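Local coordinates for protein tyrosine aminotransferase (Leishmania infantum, PDB 4IX8) that probably transfers the amino group of L-tyrosine to 2-oxoglutarate, using pyridoxal 5'-phosphate as cofactor, at residues A[81-89]-A[335-346]; A[92-103]-A[322-331]. All blocks are in the same frame, centred on the assembly; numbering follows the deposited sequence.

Contact 1 (A[81-89]-A[335-346]); sequences GNLKTPDIV and CPTECTEHIVTQ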
loop_
_atom_site.group_PDB
_atom_site.type_symbol
_atom_site.label_atom_id
_atom_site.label_comp_id
_atom_site.label_asym_id
_atom_site.label_seq_id
_atom_site.Cartn_x
_atom_site.Cartn_y
_atom_site.Cartn_z
ATOM N N GLY A 81 -21.457 9.199 -8.305
ATOM C CA GLY A 81 -21.920 8.185 -9.242
ATOM C C GLY A 81 -22.079 8.796 -10.637
ATOM O O GLY A 81 -22.414 8.090 -11.599
ATOM N N ASN A 82 -21.884 10.117 -10.738
ATOM C CA ASN A 82 -21.979 10.806 -12.016
ATOM C C ASN A 82 -20.834 10.375 -12.950
ATOM O O ASN A 82 -21.004 10.334 -14.162
ATOM C CB ASN A 82 -21.990 12.342 -11.802
ATOM C CG ASN A 82 -20.721 12.859 -11.076
ATOM O OD1 ASN A 82 -20.218 12.228 -10.148
ATOM N ND2 ASN A 82 -20.216 14.025 -11.495
ATOM N N LEU A 83 -19.669 10.049 -12.371
ATOM C CA LEU A 83 -18.519 9.553 -13.123
ATOM C C LEU A 83 -18.400 8.054 -12.912
ATOM O O LEU A 83 -18.602 7.575 -11.805
ATOM C CB LEU A 83 -17.232 10.251 -12.646
ATOM C CG LEU A 83 -17.286 11.784 -12.695
ATOM C CD1 LEU A 83 -15.967 12.277 -12.127
ATOM C CD2 LEU A 83 -17.584 12.350 -14.101
ATOM N N LYS A 84 -17.989 7.318 -13.939
ATOM C CA LYS A 84 -18.186 5.867 -13.941
ATOM C C LYS A 84 -16.977 5.135 -14.493
ATOM O O LYS A 84 -16.362 5.556 -15.479
ATOM C CB LYS A 84 -19.460 5.510 -14.776
ATOM N N THR A 85 -16.626 4.046 -13.822
ATOM C CA THR A 85 -15.630 3.119 -14.321
ATOM C C THR A 85 -16.189 2.454 -15.579
ATOM O O THR A 85 -17.337 2.062 -15.597
ATOM C CB THR A 85 -15.300 2.037 -13.280
ATOM O OG1 THR A 85 -14.868 2.649 -12.050
ATOM C CG2 THR A 85 -14.218 1.089 -13.802
ATOM N N PRO A 86 -15.389 2.326 -16.635
ATOM C CA PRO A 86 -15.925 1.657 -17.830
ATOM C C PRO A 86 -16.407 0.211 -17.585
ATOM O O PRO A 86 -15.725 -0.556 -16.883
ATOM C CB PRO A 86 -14.720 1.645 -18.786
ATOM C CG PRO A 86 -13.814 2.762 -18.315
ATOM C CD PRO A 86 -13.997 2.782 -16.814
ATOM N N ASP A 87 -17.520 -0.155 -18.215
ATOM C CA ASP A 87 -18.134 -1.462 -18.028
ATOM C C ASP A 87 -17.197 -2.567 -18.472
ATOM O O ASP A 87 -17.107 -3.636 -17.852
ATOM C CB ASP A 87 -19.454 -1.553 -18.829
ATOM C CG ASP A 87 -20.603 -0.852 -18.147
ATOM O OD1 ASP A 87 -20.615 -0.824 -16.899
ATOM O OD2 ASP A 87 -21.509 -0.330 -18.861
ATOM N N ILE A 88 -16.450 -2.287 -19.521
ATOM C CA ILE A 88 -15.528 -3.276 -20.025
ATOM C C ILE A 88 -14.427 -3.645 -18.956
ATOM O O ILE A 88 -13.958 -4.797 -18.891
ATOM C CB ILE A 88 -14.896 -2.748 -21.304
ATOM C CG1 ILE A 88 -14.087 -3.844 -21.963
ATOM C CG2 ILE A 88 -13.994 -1.498 -20.989
ATOM C CD1 ILE A 88 -13.286 -3.359 -23.147
ATOM N N VAL A 89 -14.049 -2.697 -18.092
ATOM C CA VAL A 89 -13.063 -2.974 -17.031
ATOM C C VAL A 89 -13.729 -3.773 -15.930
ATOM O O VAL A 89 -13.164 -4.724 -15.409
ATOM C CB VAL A 89 -12.405 -1.673 -16.444
ATOM C CG1 VAL A 89 -11.422 -1.983 -15.323
ATOM C CG2 VAL A 89 -11.697 -0.905 -17.532
ATOM N N CYS A 335 -9.951 0.564 -23.868
ATOM C CA CYS A 335 -10.909 1.541 -23.394
ATOM C C CYS A 335 -11.071 2.616 -24.422
ATOM O O CYS A 335 -10.076 3.175 -24.896
ATOM C CB CYS A 335 -10.454 2.136 -22.083
ATOM S SG CYS A 335 -10.866 1.044 -20.724
ATOM N N PRO A 336 -12.330 2.894 -24.797
ATOM C CA PRO A 336 -12.542 3.846 -25.883
ATOM C C PRO A 336 -12.429 5.282 -25.403
ATOM O O PRO A 336 -12.708 5.593 -24.237
ATOM C CB PRO A 336 -13.974 3.536 -26.342
ATOM C CG PRO A 336 -14.652 2.874 -25.136
ATOM C CD PRO A 336 -13.598 2.562 -24.114
ATOM N N THR A 337 -12.005 6.144 -26.320
ATOM C CA THR A 337 -11.902 7.566 -26.076
ATOM C C THR A 337 -13.215 8.116 -25.494
ATOM O O THR A 337 -13.197 8.998 -24.653
ATOM C CB THR A 337 -11.539 8.286 -27.387
ATOM O OG1 THR A 337 -11.578 9.704 -27.192
ATOM C CG2 THR A 337 -12.509 7.883 -28.512
ATOM N N GLU A 338 -14.343 7.524 -25.868
ATOM C CA GLU A 338 -15.661 8.023 -25.447
ATOM C C GLU A 338 -15.878 8.018 -23.909
ATOM O O GLU A 338 -16.525 8.920 -23.347
ATOM C CB GLU A 338 -16.773 7.203 -26.131
ATOM N N CYS A 339 -15.318 7.022 -23.233
ATOM C CA CYS A 339 -15.524 6.851 -21.794
ATOM C C CYS A 339 -14.937 8.042 -21.022
ATOM O O CYS A 339 -15.458 8.475 -19.988
ATOM C CB CYS A 339 -14.888 5.524 -21.325
ATOM S SG CYS A 339 -15.752 4.006 -21.898
ATOM N N THR A 340 -13.829 8.548 -21.541
ATOM C CA THR A 340 -13.141 9.687 -20.971
ATOM C C THR A 340 -13.773 11.034 -21.317
ATOM O O THR A 340 -13.777 11.942 -20.491
ATOM C CB THR A 340 -11.663 9.702 -21.437
ATOM O OG1 THR A 340 -10.998 8.565 -20.889
ATOM C CG2 THR A 340 -10.941 10.935 -20.959
ATOM N N GLU A 341 -14.263 11.189 -22.542
ATOM C CA GLU A 341 -14.742 12.497 -22.967
ATOM C C GLU A 341 -16.008 12.818 -22.189
ATOM O O GLU A 341 -16.364 13.983 -21.994
ATOM C CB GLU A 341 -14.937 12.563 -24.484
ATOM C CG GLU A 341 -15.936 11.601 -25.044
ATOM C CD GLU A 341 -15.770 11.361 -26.549
ATOM O OE1 GLU A 341 -14.620 11.460 -27.067
ATOM O OE2 GLU A 341 -16.802 11.053 -27.199
ATOM N N HIS A 342 -16.672 11.779 -21.718
ATOM C CA HIS A 342 -17.790 11.976 -20.820
ATOM C C HIS A 342 -17.372 12.595 -19.508
ATOM O O HIS A 342 -18.034 13.483 -19.002
ATOM C CB HIS A 342 -18.480 10.671 -20.519
ATOM C CG HIS A 342 -19.508 10.795 -19.435
ATOM N ND1 HIS A 342 -19.311 10.301 -18.163
ATOM C CD2 HIS A 342 -20.730 11.390 -19.441
ATOM C CE1 HIS A 342 -20.386 10.568 -17.428
ATOM N NE2 HIS A 342 -21.255 11.224 -18.178
ATOM N N ILE A 343 -16.259 12.135 -18.957
ATOM C CA ILE A 343 -15.804 12.659 -17.687
ATOM C C ILE A 343 -15.374 14.133 -17.866
ATOM O O ILE A 343 -15.672 14.999 -17.037
ATOM C CB ILE A 343 -14.652 11.803 -17.154
ATOM C CG1 ILE A 343 -15.160 10.377 -16.850
ATOM C CG2 ILE A 343 -14.046 12.433 -15.913
ATOM C CD1 ILE A 343 -14.022 9.342 -16.654
ATOM N N VAL A 344 -14.676 14.397 -18.965
ATOM C CA VAL A 344 -14.186 15.730 -19.313
ATOM C C VAL A 344 -15.328 16.725 -19.438
ATOM O O VAL A 344 -15.235 17.847 -18.972
ATOM C CB VAL A 344 -13.403 15.696 -20.633
ATOM C CG1 VAL A 344 -13.185 17.121 -21.211
ATOM C CG2 VAL A 344 -12.085 14.994 -20.408
ATOM N N THR A 345 -16.395 16.300 -20.092
ATOM C CA THR A 345 -17.565 17.139 -20.287
ATOM C C THR A 345 -18.127 17.556 -18.932
ATOM O O THR A 345 -18.483 18.708 -18.729
ATOM C CB THR A 345 -18.641 16.372 -21.102
ATOM O OG1 THR A 345 -18.163 16.178 -22.437
ATOM C CG2 THR A 345 -19.992 17.100 -21.123
ATOM N N GLN A 346 -18.168 16.614 -17.997
ATOM C CA GLN A 346 -18.677 16.871 -16.654
ATOM C C GLN A 346 -17.821 17.873 -15.906
ATOM O O GLN A 346 -18.343 18.761 -15.214
ATOM C CB GLN A 346 -18.702 15.580 -15.852
ATOM C CG GLN A 346 -19.611 14.548 -16.374
ATOM C CD GLN A 346 -20.971 14.778 -15.849
ATOM O OE1 GLN A 346 -21.232 14.609 -14.644
ATOM N NE2 GLN A 346 -21.856 15.210 -16.729
HETATM O O HOH W 1 -17.843 8.541 -17.052
#
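Cys335, in the short link between helices 322-331 and 337-355, packs its sulfur against the start of helix 87-99; in this aminotransferase fold the contact ties that start and the loop before it to helix 337-355. Cys335 SG lies anti to its own carbonyl carbon (chi1 -81°), which brings it 3.8 Å from Val89 CG2 and 4.0 Å from Ile88 CG2. A small, polarisable thiol fits beside these branched methyls, and Pro86 CG borders it too. Val89 and Cys335 also touch Gln284, and Thr340 touches Tyr283, both close in sequence to Lys282, the predicted pyridoxal-phosphate lysine. In the first turn of helix 337-355, Cys339 SG lies 4.0 Å from Pro86 CB; Pro86 holds the N-cap position of helix 87-99, where its ring meets both thiols.

Further on the contact becomes more polar. His342 presents the edge of its imidazole to the backbone of Asn82, with His342 CE1 3.3 Å from Asn82 O and near the ring plane. Ile343 follows with an apolar touch, its CG2 lying 4.0 Å from Leu83 CD2. Leu83 CD2 also rests on the aliphatic part of Gln346, 3.8 Å from Gln346 CG, while that CG sits above one face of the His342 ring, toward its rim. A bend at chi2 (-85°) then turns the amide of Gln346 toward Asn82, whose ND2 also donates to Ser422 O; here Asn82 ND2 gives a weak hydrogen bond, 3.4 Å long, to Gln346 OE1, the two amide planes standing 63° apart.

Contact 2 (A[92-103]-A[322-331]); sequences AMVDVVRSGKFN and SICQEAIART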
loop_
_atom_site.group_PDB
_atom_site.type_symbol
_atom_site.label_atom_id
_atom_site.label_comp_id
_atom_site.label_asym_id
_atom_site.label_seq_id
_atom_site.Cartn_x
_atom_site.Cartn_y
_atom_site.Cartn_z
ATOM N N ALA A 92 -14.210 -7.317 -17.168
ATOM C CA ALA A 92 -12.914 -7.996 -17.140
ATOM C C ALA A 92 -12.579 -8.440 -15.701
ATOM O O ALA A 92 -12.089 -9.554 -15.490
ATOM C CB ALA A 92 -11.800 -7.110 -17.689
ATOM N N MET A 93 -12.926 -7.635 -14.709
ATOM C CA MET A 93 -12.643 -8.029 -13.341
ATOM C C MET A 93 -13.423 -9.304 -13.001
ATOM O O MET A 93 -12.890 -10.239 -12.376
ATOM C CB MET A 93 -13.004 -6.904 -12.375
ATOM C CG MET A 93 -12.039 -5.747 -12.430
ATOM S SD MET A 93 -10.729 -5.876 -11.220
ATOM C CE MET A 93 -11.695 -5.608 -9.731
ATOM N N VAL A 94 -14.688 -9.325 -13.432
ATOM C CA VAL A 94 -15.560 -10.487 -13.278
ATOM C C VAL A 94 -14.977 -11.758 -13.942
ATOM O O VAL A 94 -14.850 -12.779 -13.298
ATOM C CB VAL A 94 -16.980 -10.167 -13.872
ATOM C CG1 VAL A 94 -17.856 -11.453 -14.025
ATOM C CG2 VAL A 94 -17.695 -9.101 -13.012
ATOM N N ASP A 95 -14.574 -11.664 -15.201
ATOM C CA ASP A 95 -14.017 -12.789 -15.917
ATOM C C ASP A 95 -12.775 -13.283 -15.170
ATOM O O ASP A 95 -12.577 -14.497 -14.961
ATOM C CB ASP A 95 -13.642 -12.379 -17.344
ATOM C CG ASP A 95 -14.838 -11.983 -18.193
ATOM O OD1 ASP A 95 -16.001 -12.322 -17.879
ATOM O OD2 ASP A 95 -14.610 -11.328 -19.223
ATOM N N VAL A 96 -11.968 -12.325 -14.711
ATOM C CA VAL A 96 -10.708 -12.640 -14.107
ATOM C C VAL A 96 -10.942 -13.356 -12.785
ATOM O O VAL A 96 -10.353 -14.420 -12.529
ATOM C CB VAL A 96 -9.852 -11.371 -13.906
ATOM C CG1 VAL A 96 -8.656 -11.640 -12.899
ATOM C CG2 VAL A 96 -9.330 -10.884 -15.269
ATOM N N VAL A 97 -11.833 -12.854 -11.954
ATOM C CA VAL A 97 -11.943 -13.504 -10.662
ATOM C C VAL A 97 -12.649 -14.887 -10.769
ATOM O O VAL A 97 -12.308 -15.842 -10.057
ATOM C CB VAL A 97 -12.655 -12.598 -9.671
ATOM C CG1 VAL A 97 -14.102 -12.427 -10.039
ATOM C CG2 VAL A 97 -12.474 -13.133 -8.250
ATOM N N ARG A 98 -13.578 -15.022 -11.705
ATOM C CA ARG A 98 -14.291 -16.280 -11.838
ATOM C C ARG A 98 -13.383 -17.388 -12.369
ATOM O O ARG A 98 -13.614 -18.554 -12.113
ATOM C CB ARG A 98 -15.483 -16.091 -12.766
ATOM C CG ARG A 98 -16.714 -15.594 -12.051
ATOM C CD ARG A 98 -17.818 -15.244 -13.040
ATOM N NE ARG A 98 -19.073 -14.905 -12.372
ATOM C CZ ARG A 98 -20.154 -14.414 -12.978
ATOM N NH1 ARG A 98 -20.160 -14.195 -14.289
ATOM N NH2 ARG A 98 -21.229 -14.132 -12.259
ATOM N N SER A 99 -12.357 -16.990 -13.106
ATOM C CA SER A 99 -11.437 -17.918 -13.717
ATOM C C SER A 99 -10.681 -18.689 -12.660
ATOM O O SER A 99 -10.339 -19.843 -12.881
ATOM C CB SER A 99 -10.460 -17.197 -14.638
ATOM O OG SER A 99 -9.511 -16.461 -13.901
ATOM N N GLY A 100 -10.412 -18.044 -11.529
ATOM C CA GLY A 100 -9.676 -18.662 -10.452
ATOM C C GLY A 100 -8.205 -18.876 -10.792
ATOM O O GLY A 100 -7.523 -19.609 -10.084
ATOM N N LYS A 101 -7.735 -18.258 -11.878
ATOM C CA LYS A 101 -6.350 -18.396 -12.346
ATOM C C LYS A 101 -5.412 -17.197 -11.971
ATOM O O LYS A 101 -4.232 -17.172 -12.323
ATOM C CB LYS A 101 -6.348 -18.599 -13.867
ATOM C CG LYS A 101 -7.058 -19.876 -14.311
ATOM C CD LYS A 101 -6.090 -20.950 -14.756
ATOM C CE LYS A 101 -6.835 -22.179 -15.299
ATOM N NZ LYS A 101 -7.060 -22.119 -16.797
ATOM N N PHE A 102 -5.963 -16.225 -11.248
ATOM C CA PHE A 102 -5.252 -15.003 -10.914
ATOM C C PHE A 102 -5.467 -14.653 -9.452
ATOM O O PHE A 102 -5.672 -13.486 -9.111
ATOM C CB PHE A 102 -5.728 -13.878 -11.842
ATOM C CG PHE A 102 -5.378 -14.125 -13.285
ATOM C CD1 PHE A 102 -4.125 -13.775 -13.774
ATOM C CD2 PHE A 102 -6.276 -14.751 -14.147
ATOM C CE1 PHE A 102 -3.777 -14.034 -15.096
ATOM C CE2 PHE A 102 -5.941 -14.989 -15.481
ATOM C CZ PHE A 102 -4.696 -14.629 -15.953
ATOM N N ASN A 103 -5.443 -15.683 -8.607
ATOM C CA ASN A 103 -5.552 -15.515 -7.167
ATOM C C ASN A 103 -4.208 -15.773 -6.519
ATOM O O ASN A 103 -4.061 -15.645 -5.296
ATOM C CB ASN A 103 -6.600 -16.467 -6.570
ATOM C CG ASN A 103 -8.022 -16.201 -7.086
ATOM O OD1 ASN A 103 -8.324 -15.134 -7.664
ATOM N ND2 ASN A 103 -8.904 -17.189 -6.884
ATOM N N SER A 322 -3.790 -8.992 -7.569
ATOM C CA SER A 322 -3.603 -9.763 -8.783
ATOM C C SER A 322 -4.843 -9.694 -9.710
ATOM O O SER A 322 -4.703 -9.734 -10.937
ATOM C CB SER A 322 -3.284 -11.219 -8.423
ATOM O OG SER A 322 -4.176 -11.756 -7.437
ATOM N N ILE A 323 -6.043 -9.573 -9.148
ATOM C CA ILE A 323 -7.266 -9.490 -9.982
ATOM C C ILE A 323 -7.240 -8.250 -10.868
ATOM O O ILE A 323 -7.480 -8.323 -12.079
ATOM C CB ILE A 323 -8.562 -9.462 -9.110
ATOM C CG1 ILE A 323 -8.666 -10.727 -8.235
ATOM C CG2 ILE A 323 -9.855 -9.373 -9.969
ATOM C CD1 ILE A 323 -8.739 -12.013 -9.015
ATOM N N CYS A 324 -6.940 -7.107 -10.253
ATOM C CA CYS A 324 -6.974 -5.823 -10.957
ATOM C C CYS A 324 -5.860 -5.723 -11.991
ATOM O O CYS A 324 -6.082 -5.196 -13.075
ATOM C CB CYS A 324 -6.917 -4.657 -9.949
ATOM S SG CYS A 324 -8.379 -4.509 -8.807
ATOM N N GLN A 325 -4.683 -6.281 -11.691
ATOM C CA GLN A 325 -3.559 -6.237 -12.626
ATOM C C GLN A 325 -3.936 -6.976 -13.913
ATOM O O GLN A 325 -3.733 -6.472 -15.010
ATOM C CB GLN A 325 -2.297 -6.865 -11.997
ATOM C CG GLN A 325 -1.553 -6.009 -10.956
ATOM C CD GLN A 325 -0.153 -6.547 -10.645
ATOM O OE1 GLN A 325 0.746 -6.482 -11.492
ATOM N NE2 GLN A 325 0.026 -7.128 -9.444
ATOM N N GLU A 326 -4.519 -8.158 -13.798
ATOM C CA GLU A 326 -4.940 -8.865 -15.009
ATOM C C GLU A 326 -6.123 -8.133 -15.657
ATOM O O GLU A 326 -6.139 -7.951 -16.889
ATOM C CB GLU A 326 -5.289 -10.340 -14.683
ATOM C CG GLU A 326 -5.862 -11.178 -15.837
ATOM C CD GLU A 326 -4.946 -11.285 -17.037
ATOM O OE1 GLU A 326 -3.761 -10.901 -16.917
ATOM O OE2 GLU A 326 -5.405 -11.756 -18.102
ATOM N N ALA A 327 -7.084 -7.662 -14.863
ATOM C CA ALA A 327 -8.242 -6.968 -15.458
ATOM C C ALA A 327 -7.803 -5.749 -16.257
ATOM O O ALA A 327 -8.293 -5.499 -17.360
ATOM C CB ALA A 327 -9.255 -6.543 -14.384
ATOM N N ILE A 328 -6.832 -5.023 -15.725
ATOM C CA ILE A 328 -6.367 -3.797 -16.374
ATOM C C ILE A 328 -5.466 -4.172 -17.542
ATOM O O ILE A 328 -5.447 -3.481 -18.572
ATOM C CB ILE A 328 -5.612 -2.880 -15.376
ATOM C CG1 ILE A 328 -6.594 -2.318 -14.362
ATOM C CG2 ILE A 328 -4.920 -1.728 -16.087
ATOM C CD1 ILE A 328 -5.940 -1.722 -13.166
ATOM N N ALA A 329 -4.753 -5.289 -17.408
ATOM C CA ALA A 329 -3.921 -5.767 -18.512
ATOM C C ALA A 329 -4.802 -6.104 -19.726
ATOM O O ALA A 329 -4.399 -5.932 -20.877
ATOM C CB ALA A 329 -3.111 -7.000 -18.092
ATOM N N ARG A 330 -6.032 -6.506 -19.468
ATOM C CA ARG A 330 -6.943 -6.928 -20.556
ATOM C C ARG A 330 -7.631 -5.742 -21.220
ATOM O O ARG A 330 -8.027 -5.847 -22.373
ATOM C CB ARG A 330 -8.012 -7.887 -20.028
ATOM C CG ARG A 330 -7.514 -9.288 -19.835
ATOM C CD ARG A 330 -8.566 -10.206 -19.218
ATOM N NE ARG A 330 -7.960 -11.455 -18.778
ATOM C CZ ARG A 330 -8.610 -12.541 -18.371
ATOM N NH1 ARG A 330 -9.933 -12.594 -18.365
ATOM N NH2 ARG A 330 -7.914 -13.594 -17.967
ATOM N N THR A 331 -7.739 -4.613 -20.515
ATOM C CA THR A 331 -8.617 -3.538 -20.969
ATOM C C THR A 331 -7.964 -2.148 -21.160
ATOM O O THR A 331 -8.509 -1.301 -21.871
ATOM C CB THR A 331 -9.800 -3.380 -19.984
ATOM O OG1 THR A 331 -9.310 -3.091 -18.670
ATOM C CG2 THR A 331 -10.673 -4.669 -19.968
#
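Glu326 lays its whole side chain over the ring of Phe102. Glu326 CB starts at the ring's margin, 3.7 Å from Phe102 CD1. With CG anti to the backbone N (chi1 175°), that methylene stands over the middle of the ring, 3.5 Å from the centroid of Phe102, a CH-pi contact made almost along the ring normal; on another side it touches Val96 CG2. Glu326 CD comes next, 3.5 Å from Phe102 CZ, and the carboxylate lies stacked on the ring, the planes only 5° apart. At the tip, OE1 accepts from Asn113, and Arg330 NE makes a salt bridge of 2.7 Å to Glu326 OE2, meeting it on the anti side, somewhat out of the carboxylate plane. Together with Asn113 this would hold the carboxylate's rotation, flat on the aromatic face.

Helices 92-99 and 322-331 meet here at 130° between their directions, with a knob-into-hole: Val96 fits among Ile323, Glu326, Ala327 and Arg330. Its compact branches suit the hole, CG2 lying over the centre of one face of the Arg330 guanidinium. Ala327 lets the chains approach, Met93 CA and Ala327 CA being 5.0 Å apart, while Met93 bends over the alanine methyl; Ala92 CB touches Thr331 CG2. Beyond the ST turn of Ser99 and the positive-phi Gly100, Ser322 OG donates to Phe102 O at 2.8 Å, approaching from above the carbonyl plane.

Overall arrangement
Both contacts use helix 87-99: contact 1 takes its start and the loop before it, contact 2 its later turns and the segment that follows. Their partners, helices 322-331 and 337-355, are consecutive in the chain, and both segments of contact 2 fall between those of contact 1 in sequence. The two meet where Thr331 touches Ile88 and Val89. Contact 2 is the more buried, with tight helix packing and a carboxylate stacked on an aromatic ring and salt-bridged to an arginine, and it borders the second subunit, whose Trp289 bonds to Asn103. Contact 1 is only partly buried; sulfur and methyl packing gives way there to the edge of a histidine and a weak amide bond.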